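Long-range contact in magnesium transporter (PDB 2OUX), which probably carries magnesium ions across the cell membrane as a homodimer, the part seen here being its cytosolic domain: residues F12-K20 with Q41-D50. Sequence-based numbering, arbitrary orientation.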
loop_
_atom_site.group_PDB
_atom_site.type_symbol
_atom_site.label_atom_id
_atom_site.label_comp_id
_atom_site.label_asym_id
_atom_site.label_seq_id
_atom_site.Cartn_x
_atom_site.Cartn_y
_atom_site.Cartn_z
ATOM N N PHE A 12 -18.162 10.499 -18.748
ATOM C CA PHE A 12 -18.579 11.766 -18.164
ATOM C C PHE A 12 -19.763 12.369 -18.921
ATOM O O PHE A 12 -20.686 12.905 -18.312
ATOM C CB PHE A 12 -17.407 12.755 -18.147
ATOM C CG PHE A 12 -16.423 12.524 -17.026
ATOM C CD1 PHE A 12 -16.519 11.402 -16.203
ATOM C CD2 PHE A 12 -15.400 13.432 -16.790
ATOM C CE1 PHE A 12 -15.614 11.194 -15.163
ATOM C CE2 PHE A 12 -14.488 13.231 -15.750
ATOM C CZ PHE A 12 -14.598 12.109 -14.937
ATOM N N ALA A 13 -19.733 12.265 -20.249
ATOM C CA ALA A 13 -20.800 12.798 -21.096
ATOM C C ALA A 13 -22.146 12.149 -20.783
ATOM O O ALA A 13 -23.166 12.836 -20.686
ATOM C CB ALA A 13 -20.447 12.594 -22.572
ATOM N N LEU A 14 -22.148 10.826 -20.645
ATOM C CA LEU A 14 -23.367 10.097 -20.315
ATOM C C LEU A 14 -23.816 10.548 -18.932
ATOM O O LEU A 14 -24.996 10.807 -18.698
ATOM C CB LEU A 14 -23.105 8.587 -20.294
ATOM C CG LEU A 14 -23.215 7.759 -21.582
ATOM C CD1 LEU A 14 -22.307 8.304 -22.687
ATOM C CD2 LEU A 14 -22.853 6.328 -21.246
ATOM N N LEU A 15 -22.853 10.638 -18.018
ATOM C CA LEU A 15 -23.115 11.059 -16.647
ATOM C C LEU A 15 -23.767 12.438 -16.601
ATOM O O LEU A 15 -24.749 12.637 -15.890
ATOM C CB LEU A 15 -21.812 11.100 -15.853
ATOM C CG LEU A 15 -21.663 10.245 -14.596
ATOM C CD1 LEU A 15 -20.359 10.637 -13.910
ATOM C CD2 LEU A 15 -22.833 10.457 -13.652
ATOM N N LEU A 16 -23.210 13.387 -17.349
ATOM C CA LEU A 16 -23.749 14.752 -17.395
ATOM C C LEU A 16 -25.202 14.766 -17.862
ATOM O O LEU A 16 -26.008 15.570 -17.401
ATOM C CB LEU A 16 -22.917 15.636 -18.334
ATOM C CG LEU A 16 -22.024 16.703 -17.679
ATOM C CD1 LEU A 16 -21.170 17.403 -18.737
ATOM C CD2 LEU A 16 -22.886 17.709 -16.942
ATOM N N GLU A 17 -25.526 13.874 -18.790
ATOM C CA GLU A 17 -26.879 13.802 -19.309
ATOM C C GLU A 17 -27.867 13.250 -18.288
ATOM O O GLU A 17 -28.958 13.796 -18.132
ATOM C CB GLU A 17 -26.908 12.971 -20.594
ATOM C CG GLU A 17 -26.479 13.762 -21.825
ATOM C CD GLU A 17 -27.424 14.926 -22.131
ATOM O OE1 GLU A 17 -28.611 14.669 -22.433
ATOM O OE2 GLU A 17 -26.984 16.095 -22.069
ATOM N N THR A 18 -27.497 12.183 -17.589
ATOM C CA THR A 18 -28.404 11.621 -16.596
ATOM C C THR A 18 -28.612 12.681 -15.527
ATOM O O THR A 18 -29.669 12.755 -14.903
ATOM C CB THR A 18 -27.830 10.360 -15.917
ATOM O OG1 THR A 18 -26.829 10.741 -14.968
ATOM C CG2 THR A 18 -27.217 9.425 -16.951
ATOM N N LEU A 19 -27.591 13.508 -15.330
ATOM C CA LEU A 19 -27.644 14.571 -14.341
ATOM C C LEU A 19 -28.662 15.623 -14.754
ATOM O O LEU A 19 -29.559 15.969 -13.983
ATOM C CB LEU A 19 -26.262 15.208 -14.187
ATOM C CG LEU A 19 -26.092 16.254 -13.087
ATOM C CD1 LEU A 19 -26.602 15.699 -11.760
ATOM C CD2 LEU A 19 -24.620 16.641 -12.980
ATOM N N LYS A 20 -28.521 16.128 -15.978
ATOM C CA LYS A 20 -29.436 17.143 -16.488
ATOM C C LYS A 20 -30.869 16.609 -16.546
ATOM O O LYS A 20 -31.793 17.245 -16.039
ATOM C CB LYS A 20 -28.971 17.621 -17.871
ATOM C CG LYS A 20 -27.622 18.337 -17.828
ATOM C CD LYS A 20 -27.121 18.729 -19.209
ATOM C CE LYS A 20 -28.049 19.733 -19.897
ATOM N NZ LYS A 20 -27.562 20.111 -21.261
ATOM N N GLN A 41 -12.878 14.354 -10.531
ATOM C CA GLN A 41 -12.668 15.053 -11.790
ATOM C C GLN A 41 -14.004 15.436 -12.417
ATOM O O GLN A 41 -14.183 16.566 -12.873
ATOM C CB GLN A 41 -11.861 14.176 -12.747
ATOM C CG GLN A 41 -10.460 13.884 -12.236
ATOM C CD GLN A 41 -9.685 15.157 -11.941
ATOM O OE1 GLN A 41 -9.266 15.864 -12.856
ATOM N NE2 GLN A 41 -9.504 15.460 -10.658
ATOM N N PHE A 42 -14.936 14.489 -12.444
ATOM C CA PHE A 42 -16.258 14.749 -12.993
ATOM C C PHE A 42 -16.846 15.949 -12.262
ATOM O O PHE A 42 -17.227 16.934 -12.886
ATOM C CB PHE A 42 -17.177 13.538 -12.797
ATOM C CG PHE A 42 -18.595 13.780 -13.232
ATOM C CD1 PHE A 42 -18.921 13.853 -14.586
ATOM C CD2 PHE A 42 -19.598 13.965 -12.291
ATOM C CE1 PHE A 42 -20.227 14.110 -14.995
ATOM C CE2 PHE A 42 -20.902 14.222 -12.689
ATOM C CZ PHE A 42 -21.220 14.295 -14.047
ATOM N N TYR A 43 -16.890 15.864 -10.937
ATOM C CA TYR A 43 -17.429 16.933 -10.098
ATOM C C TYR A 43 -16.757 18.291 -10.279
ATOM O O TYR A 43 -17.424 19.324 -10.252
ATOM C CB TYR A 43 -17.355 16.522 -8.629
ATOM C CG TYR A 43 -17.642 17.627 -7.628
ATOM C CD1 TYR A 43 -16.627 18.469 -7.172
ATOM C CD2 TYR A 43 -18.920 17.792 -7.094
ATOM C CE1 TYR A 43 -16.880 19.448 -6.200
ATOM C CE2 TYR A 43 -19.183 18.766 -6.125
ATOM C CZ TYR A 43 -18.161 19.587 -5.678
ATOM O OH TYR A 43 -18.424 20.522 -4.696
ATOM N N GLN A 44 -15.443 18.295 -10.459
ATOM C CA GLN A 44 -14.716 19.546 -10.630
ATOM C C GLN A 44 -14.878 20.137 -12.030
ATOM O O GLN A 44 -14.301 21.174 -12.340
ATOM C CB GLN A 44 -13.231 19.336 -10.312
ATOM C CG GLN A 44 -12.959 19.121 -8.831
ATOM C CD GLN A 44 -11.508 18.777 -8.534
ATOM O OE1 GLN A 44 -10.603 19.588 -8.746
ATOM N NE2 GLN A 44 -11.281 17.566 -8.043
ATOM N N SER A 45 -15.661 19.472 -12.874
ATOM C CA SER A 45 -15.889 19.961 -14.228
ATOM C C SER A 45 -17.256 20.639 -14.290
ATOM O O SER A 45 -17.491 21.518 -15.118
ATOM C CB SER A 45 -15.858 18.808 -15.232
ATOM O OG SER A 45 -17.023 18.006 -15.123
ATOM N N LEU A 46 -18.148 20.228 -13.395
ATOM C CA LEU A 46 -19.504 20.758 -13.349
ATOM C C LEU A 46 -19.600 22.239 -13.006
ATOM O O LEU A 46 -18.792 22.764 -12.232
ATOM C CB LEU A 46 -20.340 19.976 -12.331
ATOM C CG LEU A 46 -20.279 18.448 -12.380
ATOM C CD1 LEU A 46 -21.303 17.870 -11.418
ATOM C CD2 LEU A 46 -20.540 17.971 -13.798
ATOM N N ASP A 47 -20.601 22.901 -13.589
ATOM C CA ASP A 47 -20.853 24.308 -13.318
ATOM C C ASP A 47 -21.573 24.328 -11.976
ATOM O O ASP A 47 -21.918 23.274 -11.446
ATOM C CB ASP A 47 -21.720 24.929 -14.429
ATOM C CG ASP A 47 -23.036 24.180 -14.662
ATOM O OD1 ASP A 47 -23.451 24.063 -15.840
ATOM O OD2 ASP A 47 -23.666 23.724 -13.678
ATOM N N GLU A 48 -21.803 25.508 -11.418
ATOM C CA GLU A 48 -22.465 25.589 -10.124
ATOM C C GLU A 48 -23.849 24.950 -10.104
ATOM O O GLU A 48 -24.279 24.411 -9.082
ATOM C CB GLU A 48 -22.567 27.044 -9.679
ATOM C CG GLU A 48 -23.535 27.253 -8.533
ATOM C CD GLU A 48 -23.581 28.689 -8.062
ATOM O OE1 GLU A 48 -23.671 29.595 -8.924
ATOM O OE2 GLU A 48 -23.537 28.911 -6.830
ATOM N N LYS A 49 -24.541 25.003 -11.234
ATOM C CA LYS A 49 -25.884 24.443 -11.325
ATOM C C LYS A 49 -25.876 22.927 -11.151
ATOM O O LYS A 49 -26.602 22.377 -10.320
ATOM C CB LYS A 49 -26.511 24.814 -12.674
ATOM C CG LYS A 49 -26.464 26.306 -12.968
ATOM C CD LYS A 49 -26.940 26.635 -14.381
ATOM C CE LYS A 49 -28.449 26.493 -14.534
ATOM N NZ LYS A 49 -28.908 26.937 -15.889
ATOM N N ASP A 50 -25.047 22.251 -11.936
ATOM C CA ASP A 50 -24.962 20.804 -11.862
ATOM C C ASP A 50 -24.424 20.301 -10.520
ATOM O O ASP A 50 -24.782 19.212 -10.080
ATOM C CB ASP A 50 -24.120 20.278 -13.024
ATOM C CG ASP A 50 -24.725 20.624 -14.380
ATOM O OD1 ASP A 50 -25.946 20.446 -14.550
ATOM O OD2 ASP A 50 -23.987 21.065 -15.283
#
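The ring of Phe42 carries Leu15 CD1 over the centre of one face, 3.4 Å from the ring centroid and 5° off the normal, a close CH-pi contact; Leu46 CD2, from the ring's own segment, covers the opposite face nearer the rim. At the edge, close to the ring plane, are Phe12 O and Leu16 N, where the ring abuts the backbone of helix 8-20. Phe42 gets there because its CG is anti to the backbone N (chi1 175°), and it fills a knobs-into-holes socket made by Phe12, Leu15, Leu16 and Leu19. Its edge also points at the face of Phe12 in an edge-to-face pair, centroids 5.3 Å apart and planes at 67°, while Phe42 CB rests over that same Phe12 ring, 3.8 Å from its centroid.

Further along, Leu19 CD2 meets Leu46 CD1 tip to tip at 3.9 Å and touches Asp50 CB at 3.7 Å. Asp50 belongs to the first turn of helix 48-57, where Asp47 is the N-cap: Asp50 N donates to Asp47 OD2 at 2.7 Å, almost straight.

No hydrogen bond joins the two segments. In the all-helical MgtE N domain region, away from the magnesium sites, helix 8-20 packs on the end of helix 36-43, the linker and the first turn of helix 48-57, with Phe27 of helix 24-31 against Leu15 and Leu19, and Leu54 of helix 48-57 against Leu46.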